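Local atomic coordinates of ammonium transporter (PDB entry 6EU6), a protein that probably binds ammonium as the membrane-embedded sensor part of an ammonium sensor histidine kinase of the Amt family. Residues F67-M72 against G76-F81; A266-T271 against I305-I310; L346-E349 against H355-G358; R387-V390 against E394-R397. All coordinates share one frame; numbering follows the deposited sequence.

Overall arrangement
The four contacts follow one another along a chain of eleven long helices, the count known for Amt proteins. Contact 1 lies just after helix 40-67, contact 2 joins helices 266-280 and 289-312, contact 3 ties a loop to the start of helix 353-385, and contact 4 follows the end of that helix. Contacts 3 and 4, near the start and beyond the end of this one helix, lie farthest apart, centres about 47 Å apart across the chain's centre. Contacts 1 and 3 (centres about 27 Å apart) lie toward one end of the bundle, contacts 2 and 4 (about 25 Å) toward the other. From the usual Amt topology these are probably the outer and cytoplasmic ends.

Contact 1 of 4, residues F67-M72 against G76-F81; sequences FGKSYM and GIDLFF
Asp78 OD1 receives the backbone N-H of Lys69, with 2.8 Å from Lys69 N to Asp78 OD1 and 148° at the hydrogen. The donor comes from above the carboxylate, 51° out of its plane, and Gly68 CA lies 3.3 Å from the same Asp78 OD1. Asp78 reaches back by setting CG between its own N and carbonyl carbon (chi1 71°), which turns the carboxylate over the backbone of 68-69 and alongside Lys69 CB. The aspartate's carbonyl adds a C-H...O contact, Gly68 CA to Asp78 O at 3.4 Å.

The other end of the same residue, Lys69 O, meets Ile77 N in a weak, bent bond and has Gly76 CA 3.3 Å away. Ile77 then lays its CG2 methyl against Tyr71 CB, 3.8 Å apart, while on the other end of the contact Leu79 CD1 touches Gly68 CA at 3.7 Å.

Ser70 and Gly76 face each other as a non-hydrogen-bonded antiparallel pair, in a very short, weakly bonded hairpin. Ser70 OG bonds to His141, and Gln152 binds Gly68 O and Ser70 N. The hairpin follows directly on helix 40-67, whose Phe63 touches Leu79, and leads through a loop to helix 93-114.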
loop_
_atom_site.group_PDB
_atom_site.type_symbol
_atom_site.label_atom_id
_atom_site.label_comp_id
_atom_site.label_asym_id
_atom_site.label_seq_id
_atom_site.Cartn_x
_atom_site.Cartn_y
_atom_site.Cartn_z
ATOM N N PHE A 67 18.107 -23.497 -0.317
ATOM C CA PHE A 67 17.283 -24.319 -1.195
ATOM C C PHE A 67 18.056 -25.156 -2.243
ATOM O O PHE A 67 17.420 -25.974 -2.939
ATOM C CB PHE A 67 16.265 -23.429 -1.938
ATOM C CG PHE A 67 15.203 -22.876 -1.027
ATOM C CD1 PHE A 67 14.227 -23.724 -0.441
ATOM C CD2 PHE A 67 15.186 -21.546 -0.716
ATOM C CE1 PHE A 67 13.287 -23.185 0.459
ATOM C CE2 PHE A 67 14.212 -21.006 0.104
ATOM C CZ PHE A 67 13.295 -21.827 0.725
ATOM N N GLY A 68 19.366 -24.928 -2.374
ATOM C CA GLY A 68 20.153 -25.664 -3.330
ATOM C C GLY A 68 20.369 -27.127 -2.891
ATOM O O GLY A 68 19.813 -27.618 -1.895
ATOM N N LYS A 69 21.187 -27.801 -3.677
ATOM C CA LYS A 69 21.262 -29.216 -3.604
ATOM C C LYS A 69 21.834 -29.515 -2.257
ATOM O O LYS A 69 22.850 -28.963 -1.828
ATOM C CB LYS A 69 22.072 -29.734 -4.783
ATOM C CG LYS A 69 22.510 -31.194 -4.711
ATOM C CD LYS A 69 23.482 -31.466 -5.862
ATOM C CE LYS A 69 24.228 -32.771 -5.711
ATOM N NZ LYS A 69 23.348 -33.972 -5.847
ATOM N N SER A 70 21.147 -30.389 -1.541
ATOM C CA SER A 70 21.445 -30.607 -0.141
ATOM C C SER A 70 22.704 -31.457 0.078
ATOM O O SER A 70 22.792 -32.540 -0.461
ATOM C CB SER A 70 20.303 -31.333 0.591
ATOM O OG SER A 70 20.657 -31.438 1.967
ATOM N N TYR A 71 23.612 -30.988 0.922
ATOM C CA TYR A 71 24.715 -31.779 1.430
ATOM C C TYR A 71 24.275 -32.267 2.797
ATOM O O TYR A 71 24.254 -31.488 3.761
ATOM C CB TYR A 71 25.954 -30.922 1.564
ATOM C CG TYR A 71 27.063 -31.701 2.236
ATOM C CD1 TYR A 71 27.821 -32.649 1.515
ATOM C CD2 TYR A 71 27.342 -31.534 3.584
ATOM C CE1 TYR A 71 28.814 -33.397 2.132
ATOM C CE2 TYR A 71 28.358 -32.251 4.199
ATOM C CZ TYR A 71 29.082 -33.180 3.468
ATOM O OH TYR A 71 30.070 -33.891 4.092
ATOM N N MET A 72 23.786 -33.505 2.838
ATOM C CA MET A 72 23.465 -34.191 4.101
ATOM C C MET A 72 22.328 -33.594 4.930
ATOM O O MET A 72 22.279 -33.848 6.127
ATOM C CB MET A 72 24.710 -34.243 4.971
ATOM C CG MET A 72 25.891 -34.828 4.198
ATOM S SD MET A 72 27.000 -35.808 5.202
ATOM C CE MET A 72 27.762 -34.624 6.314
ATOM N N GLY A 76 22.697 -26.231 1.535
ATOM C CA GLY A 76 22.555 -26.297 0.103
ATOM C C GLY A 76 23.845 -25.975 -0.604
ATOM O O GLY A 76 24.591 -25.151 -0.109
ATOM N N ILE A 77 24.105 -26.544 -1.767
ATOM C CA ILE A 77 25.451 -26.317 -2.367
ATOM C C ILE A 77 25.451 -25.903 -3.813
ATOM O O ILE A 77 26.491 -25.890 -4.458
ATOM C CB ILE A 77 26.382 -27.546 -2.163
ATOM C CG1 ILE A 77 25.891 -28.765 -2.981
ATOM C CG2 ILE A 77 26.527 -27.884 -0.683
ATOM C CD1 ILE A 77 26.732 -30.017 -2.828
ATOM N N ASP A 78 24.299 -25.518 -4.318
ATOM C CA ASP A 78 24.236 -24.856 -5.604
ATOM C C ASP A 78 23.105 -23.838 -5.583
ATOM O O ASP A 78 22.601 -23.542 -4.502
ATOM C CB ASP A 78 24.136 -25.894 -6.722
ATOM C CG ASP A 78 22.834 -26.599 -6.794
ATOM O OD1 ASP A 78 21.888 -26.376 -6.001
ATOM O OD2 ASP A 78 22.775 -27.468 -7.685
ATOM N N LEU A 79 22.787 -23.298 -6.753
ATOM C CA LEU A 79 21.827 -22.214 -6.987
ATOM C C LEU A 79 22.326 -20.877 -6.423
ATOM O O LEU A 79 21.558 -19.901 -6.248
ATOM C CB LEU A 79 20.485 -22.556 -6.414
ATOM C CG LEU A 79 19.769 -23.734 -7.059
ATOM C CD1 LEU A 79 18.544 -24.155 -6.293
ATOM C CD2 LEU A 79 19.405 -23.366 -8.486
ATOM N N PHE A 80 23.625 -20.791 -6.208
ATOM C CA PHE A 80 24.239 -19.504 -5.977
ATOM C C PHE A 80 24.056 -18.579 -7.191
ATOM O O PHE A 80 24.172 -19.035 -8.349
ATOM C CB PHE A 80 25.714 -19.670 -5.604
ATOM C CG PHE A 80 25.910 -20.607 -4.477
ATOM C CD1 PHE A 80 25.354 -20.311 -3.230
ATOM C CD2 PHE A 80 26.594 -21.808 -4.651
ATOM C CE1 PHE A 80 25.507 -21.158 -2.173
ATOM C CE2 PHE A 80 26.738 -22.679 -3.591
ATOM C CZ PHE A 80 26.199 -22.367 -2.343
ATOM N N PHE A 81 23.737 -17.292 -6.932
ATOM C CA PHE A 81 23.517 -16.311 -7.994
ATOM C C PHE A 81 22.372 -16.749 -8.898
ATOM O O PHE A 81 22.352 -16.444 -10.108
ATOM C CB PHE A 81 24.778 -16.079 -8.824
ATOM C CG PHE A 81 25.949 -15.643 -8.000
ATOM C CD1 PHE A 81 25.993 -14.355 -7.449
ATOM C CD2 PHE A 81 26.996 -16.502 -7.754
ATOM C CE1 PHE A 81 27.032 -13.965 -6.683
ATOM C CE2 PHE A 81 28.035 -16.105 -6.991
ATOM C CZ PHE A 81 28.069 -14.837 -6.471
#

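Contact 2 of 4, residues A266-T271 against I305-I310; sequences AGSLFT and IAEGFI
The carboxylate of Glu307 reaches across to two hydroxyls on one flank of helix 266-280, one oxygen for each. Its chain is stretched out, with CG anti to the backbone N (chi1 169°) and no bend beyond CG, which carries the carboxylate over the gap between helix axes 10.8 Å apart. Ser268 OG donates to Glu307 OE1 at 2.8 Å, arriving on the syn side and 22° out of the carboxylate plane. Thr271, three residues further along the helix, lies obliquely across the end of the glutamate: its OG1 is 2.7 Å from Glu307 OE2, and its CG2 methyl lies 3.7 Å from the same Glu307 OE2. Thr271 OG1 also comes within 3.0 Å of Gly267 O, one helical turn back.

The two segments cross at 121° between their N-to-C directions, and little beyond this cluster touches. In the eleven-helix Amt fold they belong to the eighth and ninth long helices, bridged here by polar groups. Further partners surround the cluster: Ser321 bonds to Glu307 OE2, and Arg261 NH1 to Ser268 OG. With these hydroxyls gathered on it and an arginine one step away, Glu307 is probably ionised.

Helix 322-340 adds Val325 against Thr271 and Ala324 against Glu307. Elsewhere on the circumference of helix 266-280, Ala266, Leu269 and Phe270 pack on Leu45, Leu52 and Leu48 of a neighbouring subunit in the trimer.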
loop_
_atom_site.group_PDB
_atom_site.type_symbol
_atom_site.label_atom_id
_atom_site.label_comp_id
_atom_site.label_asym_id
_atom_site.label_seq_id
_atom_site.Cartn_x
_atom_site.Cartn_y
_atom_site.Cartn_z
ATOM N N ALA A 266 -0.875 1.880 24.078
ATOM C CA ALA A 266 -0.749 1.584 22.659
ATOM C C ALA A 266 0.376 0.534 22.347
ATOM O O ALA A 266 0.165 -0.364 21.518
ATOM C CB ALA A 266 -0.524 2.874 21.882
ATOM N N GLY A 267 1.528 0.659 23.023
ATOM C CA GLY A 267 2.717 -0.150 22.735
ATOM C C GLY A 267 2.409 -1.636 22.849
ATOM O O GLY A 267 2.696 -2.416 21.943
ATOM N N SER A 268 1.752 -1.994 23.930
ATOM C CA SER A 268 1.447 -3.391 24.227
ATOM C C SER A 268 0.350 -3.893 23.342
ATOM O O SER A 268 0.320 -5.077 23.044
ATOM C CB SER A 268 1.078 -3.576 25.705
ATOM O OG SER A 268 2.261 -3.390 26.426
ATOM N N LEU A 269 -0.602 -3.027 22.953
ATOM C CA LEU A 269 -1.642 -3.461 22.034
ATOM C C LEU A 269 -1.022 -3.837 20.676
ATOM O O LEU A 269 -1.366 -4.858 20.073
ATOM C CB LEU A 269 -2.668 -2.361 21.847
ATOM C CG LEU A 269 -3.690 -2.611 20.749
ATOM C CD1 LEU A 269 -4.620 -3.724 21.149
ATOM C CD2 LEU A 269 -4.480 -1.338 20.492
ATOM N N PHE A 270 -0.092 -3.010 20.187
ATOM C CA PHE A 270 0.586 -3.339 18.921
ATOM C C PHE A 270 1.372 -4.601 19.038
ATOM O O PHE A 270 1.304 -5.491 18.169
ATOM C CB PHE A 270 1.607 -2.237 18.499
ATOM C CG PHE A 270 1.009 -0.845 18.279
ATOM C CD1 PHE A 270 -0.125 -0.659 17.583
ATOM C CD2 PHE A 270 1.681 0.264 18.702
ATOM C CE1 PHE A 270 -0.690 0.593 17.382
ATOM C CE2 PHE A 270 1.142 1.524 18.507
ATOM C CZ PHE A 270 -0.031 1.681 17.813
ATOM N N THR A 271 2.128 -4.723 20.133
ATOM C CA THR A 271 2.914 -5.949 20.373
ATOM C C THR A 271 2.035 -7.178 20.226
ATOM O O THR A 271 2.412 -8.155 19.632
ATOM C CB THR A 271 3.599 -5.898 21.757
ATOM O OG1 THR A 271 4.492 -4.815 21.764
ATOM C CG2 THR A 271 4.366 -7.169 22.070
ATOM N N ILE A 305 3.073 -10.543 28.302
ATOM C CA ILE A 305 3.739 -10.968 29.521
ATOM C C ILE A 305 5.225 -11.020 29.215
ATOM O O ILE A 305 6.079 -10.515 29.969
ATOM C CB ILE A 305 3.192 -12.304 30.004
ATOM C CG1 ILE A 305 1.770 -12.067 30.554
ATOM C CG2 ILE A 305 4.123 -12.934 31.075
ATOM C CD1 ILE A 305 0.940 -13.321 30.705
ATOM N N ALA A 306 5.550 -11.664 28.107
ATOM C CA ALA A 306 6.915 -11.738 27.654
ATOM C C ALA A 306 7.591 -10.420 27.444
ATOM O O ALA A 306 8.760 -10.231 27.844
ATOM C CB ALA A 306 7.046 -12.610 26.442
ATOM N N GLU A 307 6.884 -9.477 26.841
ATOM C CA GLU A 307 7.473 -8.185 26.598
ATOM C C GLU A 307 7.919 -7.520 27.926
ATOM O O GLU A 307 9.027 -6.983 28.015
ATOM C CB GLU A 307 6.432 -7.310 25.929
ATOM C CG GLU A 307 6.748 -5.863 25.814
ATOM C CD GLU A 307 5.550 -5.045 25.255
ATOM O OE1 GLU A 307 4.428 -5.006 25.818
ATOM O OE2 GLU A 307 5.727 -4.447 24.189
ATOM N N GLY A 308 7.055 -7.578 28.952
ATOM C CA GLY A 308 7.383 -7.067 30.255
ATOM C C GLY A 308 8.526 -7.817 30.955
ATOM O O GLY A 308 9.361 -7.211 31.615
ATOM N N PHE A 309 8.563 -9.128 30.784
ATOM C CA PHE A 309 9.623 -9.988 31.369
ATOM C C PHE A 309 10.994 -9.640 30.791
ATOM O O PHE A 309 12.032 -9.508 31.498
ATOM C CB PHE A 309 9.250 -11.439 31.151
ATOM C CG PHE A 309 10.238 -12.402 31.670
ATOM C CD1 PHE A 309 10.258 -12.730 33.018
ATOM C CD2 PHE A 309 11.132 -13.002 30.822
ATOM C CE1 PHE A 309 11.201 -13.611 33.519
ATOM C CE2 PHE A 309 12.085 -13.878 31.319
ATOM C CZ PHE A 309 12.114 -14.174 32.661
ATOM N N ILE A 310 11.004 -9.396 29.507
ATOM C CA ILE A 310 12.233 -9.148 28.768
ATOM C C ILE A 310 12.775 -7.789 29.208
ATOM O O ILE A 310 13.962 -7.594 29.455
ATOM C CB ILE A 310 11.962 -9.192 27.247
ATOM C CG1 ILE A 310 11.721 -10.635 26.798
ATOM C CG2 ILE A 310 13.129 -8.529 26.475
ATOM C CD1 ILE A 310 11.012 -10.710 25.446
#

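Contact 3 of 4, residues L346-E349 against H355-G358; sequences LLAE and HQLG
The loop joining the last two long helices of the Amt bundle, 322-340 and 353-385, is pinned at Leu347 and Ala348 to Gln356, in the first turn of the second of them. A single side-chain oxygen does this: Gln356 OE1 accepts two successive backbone N-H groups, 2.9 Å from Leu347 N and likewise 2.9 Å from Ala348 N. The two donors approach from opposite faces of the amide plane, each tilted from it by a little under 30°, and so clasp the oxygen between them and hold the loop backbone curved around it.

Gln356 gets there with CG anti to the backbone N (chi1 -168°) and then a bend at chi2 (72°). The other end of the amide is bound as well, with NE2 donating to Gly160 O and Gln360 OE1, which fixes the rotation of the group and leaves OE1 turned to the loop.

Carbon atoms pack beside these bonds. Leu346 sends CD2 to within 4.0 Å of Gln356 CG. Ala348 wedges its methyl between the two helix side chains: Ala348 CB is 3.5 Å from Gln356 OE1, and it meets the imidazole of His355 obliquely, 3.6 Å from His355 CD2.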
loop_
_atom_site.group_PDB
_atom_site.type_symbol
_atom_site.label_atom_id
_atom_site.label_comp_id
_atom_site.label_asym_id
_atom_site.label_seq_id
_atom_site.Cartn_x
_atom_site.Cartn_y
_atom_site.Cartn_z
ATOM N N LEU A 346 -0.070 -33.370 10.278
ATOM C CA LEU A 346 1.000 -33.702 11.174
ATOM C C LEU A 346 2.040 -34.576 10.452
ATOM O O LEU A 346 1.715 -35.367 9.578
ATOM C CB LEU A 346 0.443 -34.339 12.417
ATOM C CG LEU A 346 -0.593 -33.535 13.188
ATOM C CD1 LEU A 346 -1.009 -34.375 14.399
ATOM C CD2 LEU A 346 -0.093 -32.204 13.672
ATOM N N LEU A 347 3.313 -34.388 10.759
ATOM C CA LEU A 347 4.326 -35.194 10.132
ATOM C C LEU A 347 4.955 -36.115 11.152
ATOM O O LEU A 347 5.747 -36.945 10.769
ATOM C CB LEU A 347 5.434 -34.316 9.537
ATOM C CG LEU A 347 5.052 -33.454 8.342
ATOM C CD1 LEU A 347 6.297 -32.616 7.972
ATOM C CD2 LEU A 347 4.571 -34.320 7.188
ATOM N N ALA A 348 4.646 -35.974 12.441
ATOM C CA ALA A 348 5.335 -36.761 13.448
ATOM C C ALA A 348 5.180 -38.203 13.039
ATOM O O ALA A 348 4.058 -38.615 12.712
ATOM C CB ALA A 348 4.705 -36.547 14.782
ATOM N N GLU A 349 6.288 -38.957 13.025
ATOM C CA GLU A 349 6.245 -40.318 12.482
ATOM C C GLU A 349 5.137 -41.169 13.063
ATOM O O GLU A 349 4.518 -41.949 12.352
ATOM C CB GLU A 349 7.561 -41.091 12.606
ATOM C CG GLU A 349 7.318 -42.524 12.103
ATOM C CD GLU A 349 8.505 -43.191 11.475
ATOM O OE1 GLU A 349 9.619 -42.913 11.960
ATOM O OE2 GLU A 349 8.290 -44.000 10.523
ATOM N N HIS A 355 3.768 -36.208 20.079
ATOM C CA HIS A 355 5.028 -36.425 19.413
ATOM C C HIS A 355 5.296 -35.161 18.550
ATOM O O HIS A 355 6.365 -34.666 18.547
ATOM C CB HIS A 355 4.909 -37.675 18.544
ATOM C CG HIS A 355 6.212 -38.293 18.153
ATOM N ND1 HIS A 355 6.768 -39.347 18.844
ATOM C CD2 HIS A 355 7.052 -38.038 17.118
ATOM C CE1 HIS A 355 7.904 -39.698 18.265
ATOM N NE2 HIS A 355 8.104 -38.914 17.221
ATOM N N GLN A 356 4.311 -34.663 17.795
ATOM C CA GLN A 356 4.537 -33.409 17.032
ATOM C C GLN A 356 4.966 -32.264 17.926
ATOM O O GLN A 356 5.838 -31.463 17.538
ATOM C CB GLN A 356 3.279 -33.022 16.268
ATOM C CG GLN A 356 3.521 -31.925 15.255
ATOM C CD GLN A 356 4.297 -32.457 14.099
ATOM O OE1 GLN A 356 3.867 -33.416 13.462
ATOM N NE2 GLN A 356 5.406 -31.834 13.785
ATOM N N LEU A 357 4.411 -32.173 19.142
ATOM C CA LEU A 357 4.806 -31.136 20.068
ATOM C C LEU A 357 6.285 -31.228 20.402
ATOM O O LEU A 357 6.947 -30.196 20.619
ATOM C CB LEU A 357 3.999 -31.197 21.345
ATOM C CG LEU A 357 4.118 -30.037 22.298
ATOM C CD1 LEU A 357 3.760 -28.673 21.653
ATOM C CD2 LEU A 357 3.240 -30.282 23.513
ATOM N N GLY A 358 6.830 -32.450 20.430
ATOM C CA GLY A 358 8.227 -32.662 20.873
ATOM C C GLY A 358 9.110 -32.244 19.682
ATOM O O GLY A 358 10.129 -31.656 19.874
#

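Contact 4 of 4, residues R387-V390 against E394-R397; sequences RLRV and EEKR. With LMT (dodecyl-beta-D-maltoside), chain E.
Val390 packs on Glu394 and Glu395, and Arg389 meets Glu395 with a water beside the pair, while a detergent headgroup lines the looser side. The close part is apolar: Val390 CG2 lies 3.9 Å from Glu395 CB and 3.8 Å from Glu394 CG, with the side chains of Val390 and Glu394 crossing at about a right angle. Next to it runs a salt bridge. Arg389 NH2 donates to the syn lone pair of Glu395 OE1 at 2.9 Å, with 150° at the hydrogen; the guanidinium and carboxylate planes are 39° apart, an angled pairing joined through one nitrogen and one oxygen. A bend at chi3 (66°) brings the arginine's head round to the glutamate. Also in this tight part, a water in the guanidinium plane accepts from Arg389 NE at 3.0 Å and donates to Glu395 OE1.

Each partner has a second hold. Arg389 NH1 bonds to Val185 O and Pro187 O, and Glu395 OE2 accepts from Ile189 N, so the pair ties the short helix 392-397 to the end of helix 167-185 and the loop after it. This is the tail of the Amt fold, where the chain has left its last long helix, 353-385, probably on the cytoplasmic side.

On the other side of Val390 lies the headgroup of a bound dodecyl maltoside: its O6B donates to Arg389 O at 2.6 Å, and its O2B to Glu394 OE1 at 2.9 Å. Val390 CG1 rests on the same sugar ring, 3.9 Å from detergent C2B.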
loop_
_atom_site.group_PDB
_atom_site.type_symbol
_atom_site.label_atom_id
_atom_site.label_comp_id
_atom_site.label_asym_id
_atom_site.label_seq_id
_atom_site.Cartn_x
_atom_site.Cartn_y
_atom_site.Cartn_z
ATOM N N ARG A 387 33.414 -0.886 17.954
ATOM C CA ARG A 387 32.452 -0.691 19.037
ATOM C C ARG A 387 30.988 -0.716 18.463
ATOM O O ARG A 387 30.707 -0.253 17.365
ATOM C CB ARG A 387 32.732 0.568 19.869
ATOM C CG ARG A 387 33.671 0.351 21.077
ATOM C CD ARG A 387 33.324 -0.808 22.037
ATOM N NE ARG A 387 32.081 -0.610 22.822
ATOM C CZ ARG A 387 30.922 -1.282 22.683
ATOM N NH1 ARG A 387 30.778 -2.244 21.825
ATOM N NH2 ARG A 387 29.899 -1.011 23.448
ATOM N N LEU A 388 30.108 -1.334 19.229
ATOM C CA LEU A 388 28.768 -1.650 18.776
ATOM C C LEU A 388 27.877 -0.462 19.000
ATOM O O LEU A 388 26.856 -0.344 18.277
ATOM C CB LEU A 388 28.204 -2.903 19.502
ATOM C CG LEU A 388 28.986 -4.191 19.359
ATOM C CD1 LEU A 388 28.310 -5.321 20.096
ATOM C CD2 LEU A 388 29.294 -4.522 17.888
ATOM N N ARG A 389 28.164 0.331 20.047
ATOM C CA ARG A 389 27.351 1.503 20.326
ATOM C C ARG A 389 27.944 2.791 19.842
ATOM O O ARG A 389 29.153 2.915 19.665
ATOM C CB ARG A 389 27.118 1.770 21.770
ATOM C CG ARG A 389 26.829 0.662 22.633
ATOM C CD ARG A 389 26.858 1.161 24.058
ATOM N NE ARG A 389 25.807 2.119 24.417
ATOM C CZ ARG A 389 24.669 1.851 25.056
ATOM N NH1 ARG A 389 24.288 0.607 25.369
ATOM N NH2 ARG A 389 23.883 2.842 25.385
ATOM N N VAL A 390 27.085 3.783 19.703
ATOM C CA VAL A 390 27.532 5.152 19.511
ATOM C C VAL A 390 27.936 5.742 20.880
ATOM O O VAL A 390 27.640 5.169 21.945
ATOM C CB VAL A 390 26.475 6.044 18.812
ATOM C CG1 VAL A 390 26.017 5.432 17.527
ATOM C CG2 VAL A 390 25.258 6.360 19.730
ATOM N N GLU A 394 26.390 11.362 21.358
ATOM C CA GLU A 394 25.612 11.078 20.178
ATOM C C GLU A 394 24.236 10.457 20.485
ATOM O O GLU A 394 23.150 10.849 19.968
ATOM C CB GLU A 394 26.496 10.210 19.344
ATOM C CG GLU A 394 25.883 9.750 18.108
ATOM C CD GLU A 394 26.942 9.336 17.152
ATOM O OE1 GLU A 394 28.157 9.090 17.592
ATOM O OE2 GLU A 394 26.466 9.326 15.972
ATOM N N GLU A 395 24.254 9.564 21.453
ATOM C CA GLU A 395 23.028 8.975 21.889
ATOM C C GLU A 395 22.049 9.987 22.465
ATOM O O GLU A 395 20.872 9.941 22.156
ATOM C CB GLU A 395 23.370 7.833 22.806
ATOM C CG GLU A 395 22.163 7.105 23.298
ATOM C CD GLU A 395 22.491 5.896 24.158
ATOM O OE1 GLU A 395 23.691 5.538 24.354
ATOM O OE2 GLU A 395 21.489 5.308 24.629
ATOM N N LYS A 396 22.523 10.985 23.225
ATOM C CA LYS A 396 21.616 12.005 23.818
ATOM C C LYS A 396 21.213 13.022 22.779
ATOM O O LYS A 396 20.083 13.408 22.732
ATOM C CB LYS A 396 22.299 12.720 24.987
ATOM C CG LYS A 396 22.548 11.809 26.173
ATOM C CD LYS A 396 23.629 12.352 27.088
ATOM C CE LYS A 396 24.343 11.224 27.797
ATOM N NZ LYS A 396 25.460 11.768 28.611
ATOM N N ARG A 397 22.130 13.403 21.898
ATOM C CA ARG A 397 21.796 14.350 20.860
ATOM C C ARG A 397 20.834 13.722 19.834
ATOM O O ARG A 397 19.997 14.388 19.287
ATOM C CB ARG A 397 23.064 14.779 20.151
ATOM C CG ARG A 397 23.101 16.264 19.822
ATOM C CD ARG A 397 24.510 16.812 20.007
ATOM N NE ARG A 397 25.474 15.998 19.264
ATOM C CZ ARG A 397 26.690 15.667 19.696
ATOM N NH1 ARG A 397 27.482 14.902 18.941
ATOM N NH2 ARG A 397 27.120 16.086 20.880
HETATM C C1B LMT E . 29.343 5.099 15.524
HETATM C C2B LMT E . 29.490 6.504 16.196
HETATM C C3B LMT E . 30.949 6.770 16.543
HETATM C C4B LMT E . 31.346 5.656 17.467
HETATM C C5B LMT E . 31.282 4.317 16.780
HETATM C C6B LMT E . 31.825 3.245 17.741
HETATM O O1B LMT E . 30.068 5.073 14.301
HETATM O O2B LMT E . 29.082 7.568 15.327
HETATM O O3B LMT E . 31.199 7.998 17.239
HETATM O "O4'" LMT E . 32.677 5.882 17.949
HETATM O O5B LMT E . 29.915 4.076 16.341
HETATM O O6B LMT E . 31.615 3.554 19.166
HETATM C "C1'" LMT E . 29.633 4.717 10.230
HETATM C "C2'" LMT E . 28.664 5.516 11.015
HETATM C "C3'" LMT E . 29.176 5.861 12.339
HETATM C "C4'" LMT E . 29.429 4.644 13.107
HETATM C "C5'" LMT E . 30.317 3.698 12.263
HETATM C "C6'" LMT E . 30.463 2.363 12.960
HETATM O "O1'" LMT E . 29.101 4.453 8.951
HETATM O "O2'" LMT E . 28.456 6.752 10.390
HETATM O "O3'" LMT E . 28.247 6.616 13.093
HETATM O "O5'" LMT E . 29.833 3.508 10.942
HETATM O "O6'" LMT E . 29.235 1.777 13.434
HETATM C C1 LMT E . 30.015 3.683 8.124
HETATM C C2 LMT E . 29.479 3.594 6.687
HETATM C C3 LMT E . 30.252 2.625 5.797
HETATM C C4 LMT E . 29.698 2.561 4.352
HETATM C C5 LMT E . 29.039 1.221 4.002
HETATM C C6 LMT E . 29.341 0.619 2.631
HETATM C C7 LMT E . 28.280 -0.444 2.281
HETATM C C8 LMT E . 28.833 -1.815 1.906
HETATM C C9 LMT E . 27.752 -2.878 1.573
HETATM C C10 LMT E . 28.310 -4.144 0.826
HETATM C C11 LMT E . 27.750 -5.557 1.210
HETATM C C12 LMT E . 26.890 -6.313 0.177
HETATM O O HOH W 1 26.394 5.072 24.085
#